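Local coordinates for TouB protein (Pseudomonas stutzeri, PDB 2INC) that probably serves as the small, ubiquitin-like subunit of the toluene/o-xylene monooxygenase hydroxylase, a complex that oxidises aromatic hydrocarbons, at residues F8-V13 / R39-Q44; R50-E55 / D78-D83; E22-Q27 / G63-D68. All blocks are in the same frame, centred on the assembly; numbering follows the deposited sequence.

Contact 1 (F8-V13 / R39-Q44)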
loop_
_atom_site.group_PDB
_atom_site.type_symbol
_atom_site.label_atom_id
_atom_site.label_comp_id
_atom_site.label_asym_id
_atom_site.label_seq_id
_atom_site.Cartn_x
_atom_site.Cartn_y
_atom_site.Cartn_z
ATOM N N PHE C 8 47.244 -18.211 -21.257
ATOM C CA PHE C 8 48.072 -17.430 -22.158
ATOM C C PHE C 8 48.650 -16.209 -21.443
ATOM O O PHE C 8 47.924 -15.530 -20.680
ATOM C CB PHE C 8 47.260 -17.023 -23.382
ATOM C CG PHE C 8 48.122 -16.708 -24.576
ATOM C CD1 PHE C 8 48.354 -17.682 -25.553
ATOM C CD2 PHE C 8 48.721 -15.460 -24.716
ATOM C CE1 PHE C 8 49.159 -17.407 -26.675
ATOM C CE2 PHE C 8 49.543 -15.189 -25.828
ATOM C CZ PHE C 8 49.763 -16.172 -26.787
ATOM N N GLU C 9 49.950 -15.926 -21.649
ATOM C CA GLU C 9 50.587 -14.871 -20.863
ATOM C C GLU C 9 49.889 -13.561 -21.131
ATOM O O GLU C 9 49.533 -13.259 -22.288
ATOM C CB GLU C 9 52.079 -14.738 -21.167
ATOM C CG GLU C 9 52.749 -13.618 -20.398
ATOM C CD GLU C 9 54.282 -13.644 -20.541
ATOM O OE1 GLU C 9 54.821 -14.477 -21.309
ATOM O OE2 GLU C 9 54.936 -12.816 -19.883
ATOM N N ARG C 10 49.632 -12.835 -20.040
ATOM C CA ARG C 10 48.953 -11.519 -20.074
ATOM C C ARG C 10 47.444 -11.527 -20.362
ATOM O O ARG C 10 46.808 -10.466 -20.294
ATOM C CB ARG C 10 49.657 -10.583 -21.065
ATOM C CG ARG C 10 51.123 -10.383 -20.731
ATOM C CD ARG C 10 51.750 -9.545 -21.806
ATOM N NE ARG C 10 51.255 -8.189 -21.654
ATOM C CZ ARG C 10 51.807 -7.285 -20.851
ATOM N NH1 ARG C 10 52.920 -7.589 -20.162
ATOM N NH2 ARG C 10 51.251 -6.082 -20.752
ATOM N N ASP C 11 46.890 -12.678 -20.751
ATOM C CA ASP C 11 45.429 -12.859 -20.770
ATOM C C ASP C 11 44.880 -12.944 -19.311
ATOM O O ASP C 11 45.657 -13.023 -18.336
ATOM C CB ASP C 11 45.043 -14.102 -21.568
ATOM C CG ASP C 11 43.673 -13.961 -22.259
ATOM O OD1 ASP C 11 42.832 -13.127 -21.837
ATOM O OD2 ASP C 11 43.417 -14.699 -23.234
ATOM N N PHE C 12 43.552 -12.983 -19.167
ATOM C CA PHE C 12 42.913 -12.976 -17.829
ATOM C C PHE C 12 42.215 -14.280 -17.529
ATOM O O PHE C 12 41.740 -14.454 -16.411
ATOM C CB PHE C 12 41.868 -11.861 -17.723
ATOM C CG PHE C 12 40.528 -12.243 -18.299
ATOM C CD1 PHE C 12 39.428 -12.518 -17.450
ATOM C CD2 PHE C 12 40.355 -12.377 -19.672
ATOM C CE1 PHE C 12 38.179 -12.879 -17.964
ATOM C CE2 PHE C 12 39.081 -12.715 -20.197
ATOM C CZ PHE C 12 37.998 -12.981 -19.322
ATOM N N VAL C 13 42.155 -15.180 -18.517
ATOM C CA VAL C 13 41.316 -16.367 -18.418
ATOM C C VAL C 13 41.992 -17.585 -19.014
ATOM O O VAL C 13 42.679 -17.481 -20.023
ATOM C CB VAL C 13 39.956 -16.108 -19.093
ATOM C CG1 VAL C 13 40.060 -16.056 -20.636
ATOM C CG2 VAL C 13 38.911 -17.097 -18.599
ATOM N N ARG C 39 42.941 -10.460 -29.294
ATOM C CA ARG C 39 41.629 -10.548 -28.676
ATOM C C ARG C 39 41.345 -9.544 -27.539
ATOM O O ARG C 39 40.385 -8.828 -27.689
ATOM C CB ARG C 39 41.167 -12.009 -28.466
ATOM C CG ARG C 39 40.655 -12.669 -29.788
ATOM C CD ARG C 39 40.144 -14.114 -29.568
ATOM N NE ARG C 39 39.894 -14.801 -30.832
ATOM C CZ ARG C 39 38.717 -14.815 -31.455
ATOM N NH1 ARG C 39 37.684 -14.173 -30.946
ATOM N NH2 ARG C 39 38.574 -15.459 -32.606
ATOM N N ARG C 40 42.192 -10.019 -26.634
ATOM C CA ARG C 40 42.779 -9.582 -25.528
ATOM C C ARG C 40 44.263 -9.476 -25.198
ATOM O O ARG C 40 44.490 -9.034 -24.179
ATOM C CB ARG C 40 42.184 -10.333 -24.444
ATOM C CG ARG C 40 40.853 -10.330 -24.421
ATOM C CD ARG C 40 40.261 -11.346 -23.418
ATOM N NE ARG C 40 39.444 -12.208 -24.168
ATOM C CZ ARG C 40 39.605 -13.448 -24.418
ATOM N NH1 ARG C 40 40.489 -14.207 -23.868
ATOM N NH2 ARG C 40 38.725 -13.870 -25.083
ATOM N N VAL C 41 45.254 -9.852 -25.974
ATOM C CA VAL C 41 46.655 -9.628 -25.669
ATOM C C VAL C 41 47.246 -9.046 -26.965
ATOM O O VAL C 41 46.854 -9.471 -28.076
ATOM C CB VAL C 41 47.347 -10.958 -25.305
ATOM C CG1 VAL C 41 48.788 -10.703 -24.916
ATOM C CG2 VAL C 41 46.603 -11.661 -24.162
ATOM N N HIS C 42 48.130 -8.047 -26.831
ATOM C CA HIS C 42 48.813 -7.454 -28.005
ATOM C C HIS C 42 49.909 -8.411 -28.427
ATOM O O HIS C 42 50.536 -9.012 -27.568
ATOM C CB HIS C 42 49.493 -6.125 -27.675
ATOM C CG HIS C 42 48.575 -5.046 -27.184
ATOM N ND1 HIS C 42 48.367 -4.800 -25.838
ATOM C CD2 HIS C 42 47.827 -4.134 -27.856
ATOM C CE1 HIS C 42 47.532 -3.781 -25.705
ATOM N NE2 HIS C 42 47.184 -3.364 -26.914
ATOM N N PRO C 43 50.170 -8.527 -29.750
ATOM C CA PRO C 43 51.338 -9.270 -30.268
ATOM C C PRO C 43 52.671 -8.804 -29.654
ATOM O O PRO C 43 52.793 -7.646 -29.190
ATOM C CB PRO C 43 51.349 -8.923 -31.754
ATOM C CG PRO C 43 49.919 -8.552 -32.087
ATOM C CD PRO C 43 49.353 -7.930 -30.833
ATOM N N GLN C 44 53.654 -9.700 -29.635
ATOM C CA GLN C 44 55.011 -9.336 -29.265
ATOM C C GLN C 44 55.951 -9.996 -30.276
ATOM O O GLN C 44 56.515 -11.060 -29.978
ATOM C CB GLN C 44 55.350 -9.810 -27.860
ATOM C CG GLN C 44 54.605 -9.104 -26.759
ATOM C CD GLN C 44 55.181 -9.403 -25.382
ATOM O OE1 GLN C 44 56.393 -9.590 -25.224
ATOM N NE2 GLN C 44 54.306 -9.453 -24.369
HETATM O O HOH W 1 46.782 -8.307 -21.916
#

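Contact 2 (R50-E55 / D78-D83)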
loop_
_atom_site.group_PDB
_atom_site.type_symbol
_atom_site.label_atom_id
_atom_site.label_comp_id
_atom_site.label_asym_id
_atom_site.label_seq_id
_atom_site.Cartn_x
_atom_site.Cartn_y
_atom_site.Cartn_z
ATOM N N ARG C 50 56.463 -19.792 -26.024
ATOM C CA ARG C 50 56.853 -21.109 -25.496
ATOM C C ARG C 50 55.685 -21.802 -24.747
ATOM O O ARG C 50 54.724 -21.128 -24.347
ATOM C CB ARG C 50 58.087 -20.950 -24.607
ATOM C CG ARG C 50 59.307 -20.431 -25.421
ATOM C CD ARG C 50 59.635 -21.377 -26.589
ATOM N NE ARG C 50 59.934 -22.742 -26.134
ATOM C CZ ARG C 50 61.018 -23.096 -25.438
ATOM N NH1 ARG C 50 61.922 -22.187 -25.102
ATOM N NH2 ARG C 50 61.192 -24.360 -25.067
ATOM N N VAL C 51 55.773 -23.123 -24.568
ATOM C CA VAL C 51 54.767 -23.894 -23.800
ATOM C C VAL C 51 55.376 -24.477 -22.504
ATOM O O VAL C 51 56.358 -25.219 -22.575
ATOM C CB VAL C 51 54.162 -25.040 -24.670
ATOM C CG1 VAL C 51 53.030 -25.769 -23.925
ATOM C CG2 VAL C 51 53.631 -24.503 -25.983
ATOM N N ARG C 52 54.827 -24.142 -21.324
ATOM C CA ARG C 52 55.205 -24.881 -20.108
ATOM C C ARG C 52 54.016 -25.452 -19.360
ATOM O O ARG C 52 52.913 -24.879 -19.374
ATOM C CB ARG C 52 56.088 -24.086 -19.155
ATOM C CG ARG C 52 55.555 -22.779 -18.796
ATOM C CD ARG C 52 56.149 -22.208 -17.509
ATOM N NE ARG C 52 55.369 -21.004 -17.235
ATOM C CZ ARG C 52 55.789 -19.954 -16.536
ATOM N NH1 ARG C 52 57.011 -19.946 -15.998
ATOM N NH2 ARG C 52 54.980 -18.904 -16.377
ATOM N N ARG C 53 54.243 -26.598 -18.735
ATOM C CA ARG C 53 53.234 -27.271 -17.955
ATOM C C ARG C 53 52.920 -26.384 -16.743
ATOM O O ARG C 53 53.829 -26.040 -15.984
ATOM C CB ARG C 53 53.761 -28.633 -17.528
ATOM C CG ARG C 53 52.745 -29.512 -16.820
ATOM C CD ARG C 53 53.431 -30.705 -16.159
ATOM N NE ARG C 53 53.554 -31.763 -17.136
ATOM C CZ ARG C 53 54.634 -32.514 -17.341
ATOM N NH1 ARG C 53 55.745 -32.340 -16.623
ATOM N NH2 ARG C 53 54.594 -33.441 -18.299
ATOM N N HIS C 54 51.645 -26.000 -16.581
ATOM C CA HIS C 54 51.273 -25.028 -15.547
ATOM C C HIS C 54 51.655 -25.542 -14.172
ATOM O O HIS C 54 52.214 -24.800 -13.366
ATOM C CB HIS C 54 49.772 -24.686 -15.567
ATOM C CG HIS C 54 49.401 -23.578 -14.622
ATOM N ND1 HIS C 54 48.714 -23.797 -13.446
ATOM C CD2 HIS C 54 49.621 -22.244 -14.684
ATOM C CE1 HIS C 54 48.549 -22.646 -12.817
ATOM N NE2 HIS C 54 49.094 -21.688 -13.543
ATOM N N GLU C 55 51.371 -26.824 -13.932
ATOM C CA GLU C 55 51.476 -27.438 -12.594
ATOM C C GLU C 55 52.870 -27.408 -11.975
ATOM O O GLU C 55 53.008 -27.196 -10.780
ATOM C CB GLU C 55 50.938 -28.878 -12.595
ATOM C CG GLU C 55 50.819 -29.482 -11.184
ATOM C CD GLU C 55 50.105 -30.845 -11.152
ATOM O OE1 GLU C 55 50.137 -31.578 -12.176
ATOM O OE2 GLU C 55 49.515 -31.185 -10.093
ATOM N N ASP C 78 50.849 -23.132 -19.592
ATOM C CA ASP C 78 51.163 -21.705 -19.749
ATOM C C ASP C 78 51.749 -21.457 -21.144
ATOM O O ASP C 78 52.539 -22.272 -21.628
ATOM C CB ASP C 78 52.179 -21.276 -18.700
ATOM C CG ASP C 78 51.671 -21.454 -17.306
ATOM O OD1 ASP C 78 50.413 -21.336 -17.127
ATOM O OD2 ASP C 78 52.519 -21.711 -16.408
ATOM N N ILE C 79 51.315 -20.397 -21.809
ATOM C CA ILE C 79 51.880 -20.050 -23.106
ATOM C C ILE C 79 52.502 -18.702 -22.854
ATOM O O ILE C 79 51.801 -17.692 -22.585
ATOM C CB ILE C 79 50.851 -20.021 -24.265
ATOM C CG1 ILE C 79 50.058 -21.318 -24.334
ATOM C CG2 ILE C 79 51.568 -19.917 -25.626
ATOM C CD1 ILE C 79 48.958 -21.348 -23.339
ATOM N N ILE C 80 53.833 -18.706 -22.864
ATOM C CA ILE C 80 54.619 -17.546 -22.445
ATOM C C ILE C 80 55.489 -16.947 -23.584
ATOM O O ILE C 80 55.914 -17.664 -24.497
ATOM C CB ILE C 80 55.473 -17.888 -21.190
ATOM C CG1 ILE C 80 56.428 -19.025 -21.513
ATOM C CG2 ILE C 80 54.546 -18.327 -20.029
ATOM C CD1 ILE C 80 57.349 -19.460 -20.359
ATOM N N PHE C 81 55.699 -15.629 -23.528
ATOM C CA PHE C 81 56.605 -14.900 -24.437
ATOM C C PHE C 81 58.047 -15.064 -23.982
ATOM O O PHE C 81 58.422 -14.663 -22.859
ATOM C CB PHE C 81 56.264 -13.411 -24.474
ATOM C CG PHE C 81 54.898 -13.129 -24.980
ATOM C CD1 PHE C 81 54.653 -13.052 -26.333
ATOM C CD2 PHE C 81 53.839 -12.985 -24.095
ATOM C CE1 PHE C 81 53.384 -12.815 -26.821
ATOM C CE2 PHE C 81 52.575 -12.736 -24.563
ATOM C CZ PHE C 81 52.334 -12.658 -25.933
ATOM N N MET C 82 58.851 -15.660 -24.865
ATOM C CA MET C 82 60.301 -15.743 -24.654
ATOM C C MET C 82 61.130 -15.342 -25.908
ATOM O O MET C 82 60.586 -15.111 -27.003
ATOM C CB MET C 82 60.662 -17.146 -24.175
ATOM C CG MET C 82 60.369 -17.359 -22.727
ATOM S SD MET C 82 60.567 -19.097 -22.352
ATOM C CE MET C 82 62.243 -19.123 -21.666
ATOM N N ASP C 83 62.445 -15.271 -25.750
ATOM C CA ASP C 83 63.330 -15.045 -26.916
ATOM C C ASP C 83 64.310 -16.189 -27.163
ATOM O O ASP C 83 64.123 -17.306 -26.681
ATOM C CB ASP C 83 64.078 -13.736 -26.731
ATOM C CG ASP C 83 64.405 -13.480 -25.290
ATOM O OD1 ASP C 83 64.159 -12.346 -24.808
ATOM O OD2 ASP C 83 64.859 -14.443 -24.631
#

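Contact 3 (E22-Q27 / G63-D68)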
loop_
_atom_site.group_PDB
_atom_site.type_symbol
_atom_site.label_atom_id
_atom_site.label_comp_id
_atom_site.label_asym_id
_atom_site.label_seq_id
_atom_site.Cartn_x
_atom_site.Cartn_y
_atom_site.Cartn_z
ATOM N N GLU C 22 49.861 -34.886 -32.640
ATOM C CA GLU C 22 50.999 -34.670 -33.540
ATOM C C GLU C 22 51.571 -33.230 -33.563
ATOM O O GLU C 22 52.619 -32.982 -34.169
ATOM C CB GLU C 22 50.597 -35.125 -34.951
ATOM C CG GLU C 22 50.148 -36.590 -35.015
ATOM C CD GLU C 22 51.134 -37.525 -34.306
ATOM O OE1 GLU C 22 50.700 -38.321 -33.418
ATOM O OE2 GLU C 22 52.346 -37.437 -34.617
ATOM N N ASP C 23 50.890 -32.275 -32.936
ATOM C CA ASP C 23 51.391 -30.920 -32.906
ATOM C C ASP C 23 52.696 -30.843 -32.165
ATOM O O ASP C 23 52.923 -31.547 -31.179
ATOM C CB ASP C 23 50.383 -29.950 -32.254
ATOM C CG ASP C 23 49.148 -29.739 -33.103
ATOM O OD1 ASP C 23 49.220 -30.020 -34.321
ATOM O OD2 ASP C 23 48.091 -29.303 -32.566
ATOM N N THR C 24 53.576 -30.003 -32.689
ATOM C CA THR C 24 54.738 -29.522 -31.977
ATOM C C THR C 24 54.310 -28.461 -30.933
ATOM O O THR C 24 53.262 -27.833 -31.092
ATOM C CB THR C 24 55.608 -28.824 -33.016
ATOM O OG1 THR C 24 56.108 -29.819 -33.936
ATOM C CG2 THR C 24 56.751 -28.195 -32.378
ATOM N N MET C 25 55.145 -28.180 -29.927
ATOM C CA MET C 25 54.833 -27.061 -29.037
ATOM C C MET C 25 54.586 -25.739 -29.776
ATOM O O MET C 25 53.652 -24.996 -29.422
ATOM C CB MET C 25 55.861 -26.916 -27.924
ATOM C CG MET C 25 55.892 -28.188 -27.046
ATOM S SD MET C 25 54.274 -28.566 -26.259
ATOM C CE MET C 25 54.292 -30.367 -26.269
ATOM N N ASP C 26 55.381 -25.471 -30.817
ATOM C CA ASP C 26 55.184 -24.302 -31.647
ATOM C C ASP C 26 53.765 -24.260 -32.223
ATOM O O ASP C 26 53.135 -23.182 -32.278
ATOM C CB ASP C 26 56.206 -24.295 -32.822
ATOM C CG ASP C 26 57.562 -23.718 -32.429
ATOM O OD1 ASP C 26 57.680 -23.135 -31.338
ATOM O OD2 ASP C 26 58.527 -23.818 -33.225
ATOM N N GLN C 27 53.267 -25.403 -32.694
ATOM C CA GLN C 27 51.932 -25.418 -33.320
ATOM C C GLN C 27 50.807 -25.369 -32.257
ATOM O O GLN C 27 49.700 -24.902 -32.538
ATOM C CB GLN C 27 51.736 -26.638 -34.205
ATOM C CG GLN C 27 52.669 -26.604 -35.412
ATOM C CD GLN C 27 52.880 -27.962 -36.038
ATOM O OE1 GLN C 27 53.202 -28.948 -35.351
ATOM N NE2 GLN C 27 52.717 -28.024 -37.368
ATOM N N GLY C 63 60.080 -27.978 -30.487
ATOM C CA GLY C 63 59.840 -29.024 -31.498
ATOM C C GLY C 63 59.201 -30.300 -30.972
ATOM O O GLY C 63 58.678 -31.125 -31.744
ATOM N N MET C 64 59.229 -30.433 -29.649
ATOM C CA MET C 64 58.607 -31.537 -28.923
ATOM C C MET C 64 57.137 -31.668 -29.303
ATOM O O MET C 64 56.429 -30.644 -29.431
ATOM C CB MET C 64 58.807 -31.265 -27.438
ATOM C CG MET C 64 57.602 -31.495 -26.595
ATOM S SD MET C 64 57.860 -32.726 -25.334
ATOM C CE MET C 64 59.001 -31.996 -24.164
ATOM N N ILE C 65 56.669 -32.892 -29.536
ATOM C CA ILE C 65 55.268 -33.059 -29.960
ATOM C C ILE C 65 54.365 -33.510 -28.791
ATOM O O ILE C 65 54.843 -34.103 -27.805
ATOM C CB ILE C 65 55.065 -33.958 -31.256
ATOM C CG1 ILE C 65 55.086 -35.450 -30.944
ATOM C CG2 ILE C 65 56.103 -33.609 -32.349
ATOM C CD1 ILE C 65 54.219 -36.289 -31.873
ATOM N N VAL C 66 53.077 -33.190 -28.910
ATOM C CA VAL C 66 52.111 -33.369 -27.806
ATOM C C VAL C 66 52.143 -34.817 -27.321
ATOM O O VAL C 66 52.233 -35.060 -26.116
ATOM C CB VAL C 66 50.664 -33.007 -28.237
ATOM C CG1 VAL C 66 49.636 -33.598 -27.248
ATOM C CG2 VAL C 66 50.504 -31.507 -28.348
ATOM N N SER C 67 52.103 -35.746 -28.293
ATOM C CA SER C 67 52.220 -37.209 -28.105
ATOM C C SER C 67 53.321 -37.632 -27.134
ATOM O O SER C 67 53.200 -38.671 -26.460
ATOM C CB SER C 67 52.526 -37.852 -29.454
ATOM O OG SER C 67 51.858 -39.084 -29.610
ATOM N N ASP C 68 54.380 -36.829 -27.063
ATOM C CA ASP C 68 55.567 -37.137 -26.266
ATOM C C ASP C 68 55.644 -36.329 -24.987
ATOM O O ASP C 68 56.621 -36.434 -24.226
ATOM C CB ASP C 68 56.834 -36.865 -27.106
ATOM C CG ASP C 68 56.873 -37.696 -28.399
ATOM O OD1 ASP C 68 56.457 -38.875 -28.356
ATOM O OD2 ASP C 68 57.319 -37.176 -29.456
#

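Contact 1 (F8-V13 / R39-Q44)
The polar tie between the loop joining strands 2-8 and 14-19 and the one between helix 25-33 and strand 48-53 is a salt bridge from D11 to R40: NH1 of R40 lies 3.0 Å from D11 OD2, and the same nitrogen gives D11 OD1 a weak hydrogen bond. The carboxylate comes to the edge of the guanidinium, the two planes 33° apart, and NH1 alone faces both oxygens. OD1 is also held from its own loop by the backbone N of F12 at 2.8 Å, arriving on the anti side and out of the carboxylate plane, while OD2 takes a bond from S36 OG. With an alanine here in place of D11, R40 would probably lose its acidic mate and the F12 amide this acceptor. One water donates to R10 O at 2.7 Å and weakly to R40 O.

The apolar part centres on V41. Its CG2 packs 3.6 Å from D11 N and reaches the F8 ring loosely; its CG1, anti to the backbone N (chi1 -177°), turns instead to E9 O and R10 CB. All four partners lie in the type II turn F8-D11, closed by D11 N to F8 O. Beside the salt bridge, CD of R40 meets the edge of the F12 ring 3.7 Å from CE2, ring and guanidinium almost perpendicular.

R40 also makes a cation-pi contact with an aromatic side chain of another protein's chain, and R10 and F12 bond to that chain through their backbones. The buried, multiply bonded carboxylate of D11 thus probably stays ionised and fixes R40 at a subunit interface.

Contact 2 (R50-E55 / D78-D83)
R50, R52, D78 and I80 form the two hydrogen-bonded pairs of a twisted antiparallel ladder, R50 with I80 and R52 with D78, separated by the non-hydrogen-bonded pair V51 and I79. The short strand axes approach to 4.8 Å. The amides of R50 and D78 give the shortest bonds, R50 N to I80 O and D78 N to R52 O, both 2.7 Å; in each the donor lies nearly along the C=O axis. CA-H...O contacts from I79 CA to R50 O (3.3 Å) and from V51 CA to D78 O supplement these bonds.

V51 and I79 direct their side chains to the face that meets the helix. On the other face, R52, D78 and I80 make the close-packed part. R52, its CG between the backbone N and the carbonyl carbon (chi1 53°), stretches across to its partner strand: NE makes a salt bridge with D78 OD2 at 3.1 Å, its hydrogen bond weak and bent, and CD1 of I80 lies over one guanidinium face. D78 OD1 is bonded to N7 ND2, and an aromatic side chain of another protein's chain packs on R52. The partly exposed R50-M82 end is looser: CG of R50 rests 3.6 Å from M82 SD, while its guanidinium turns off to F60 O.

Strand 2-8 flanks 76-82 and strand 59-60 flanks 48-53, which makes this ladder the interior of the mixed sheet, with V51 packed on M25 and I79 on A29 and C32 of helix 25-33.

Contact 3 (E22-Q27 / G63-D68)
D23 O and M64 O are the acceptors in a single backbone bridge centred on T24 and I65, whose CA atoms stand 4.1 Å apart. V66 N donates to D23 O and M25 N to M64 O, both at 2.8 Å and both close to the line of the acceptor's C=O bond. Each oxygen also receives a CA-H...O contact, I65 CA to D23 O at 3.0 Å and T24 CA to M64 O at 3.3 Å.

T24 occupies the N-cap position of helix 25-33 without a capping bond from its side chain; its own amide N is taken by Q27 OE1, 2.9 Å away and in the carbonyl plane. The bridge ties the start of the helix in this ubiquitin-like fold to the loop that follows strand 59-60.

On one flank the M25 chain, bent at chi2 (-59°) and chi3, folds its CE back to M64 CG at 3.5 Å and more loosely to V66 CG2. CG2 of T24 presses tightly against G63 CA at 3.3 Å. On the solvent side, the side chains of E22 and I65 run side by side in the same direction, E22 OE2 lying 3.5 Å from I65 CD1, whereas the carboxylate of D23 is engaged by K31.

In the fold
Contacts 1 and 2, their centres 13 Å apart, are continuous through E9 and Q44: E9 OE1 probably bonds F81 N at 2.6 Å, E9 N probably bonds I79 O at 2.7 Å, and Q44 NE2 packs on the F81 ring. Contacts 2 and 3, also 13 Å between centres, meet where V51 CG2 lies against M25 O, at the start of the helix that packs on the sheet. Contacts 1 and 3 lie on opposite sides of the chain's centre, about 22 Å between centres, and do not touch. Another protein's chain reaches contacts 1 and 2, but no other chain of the assembly touches the segments of contact 3.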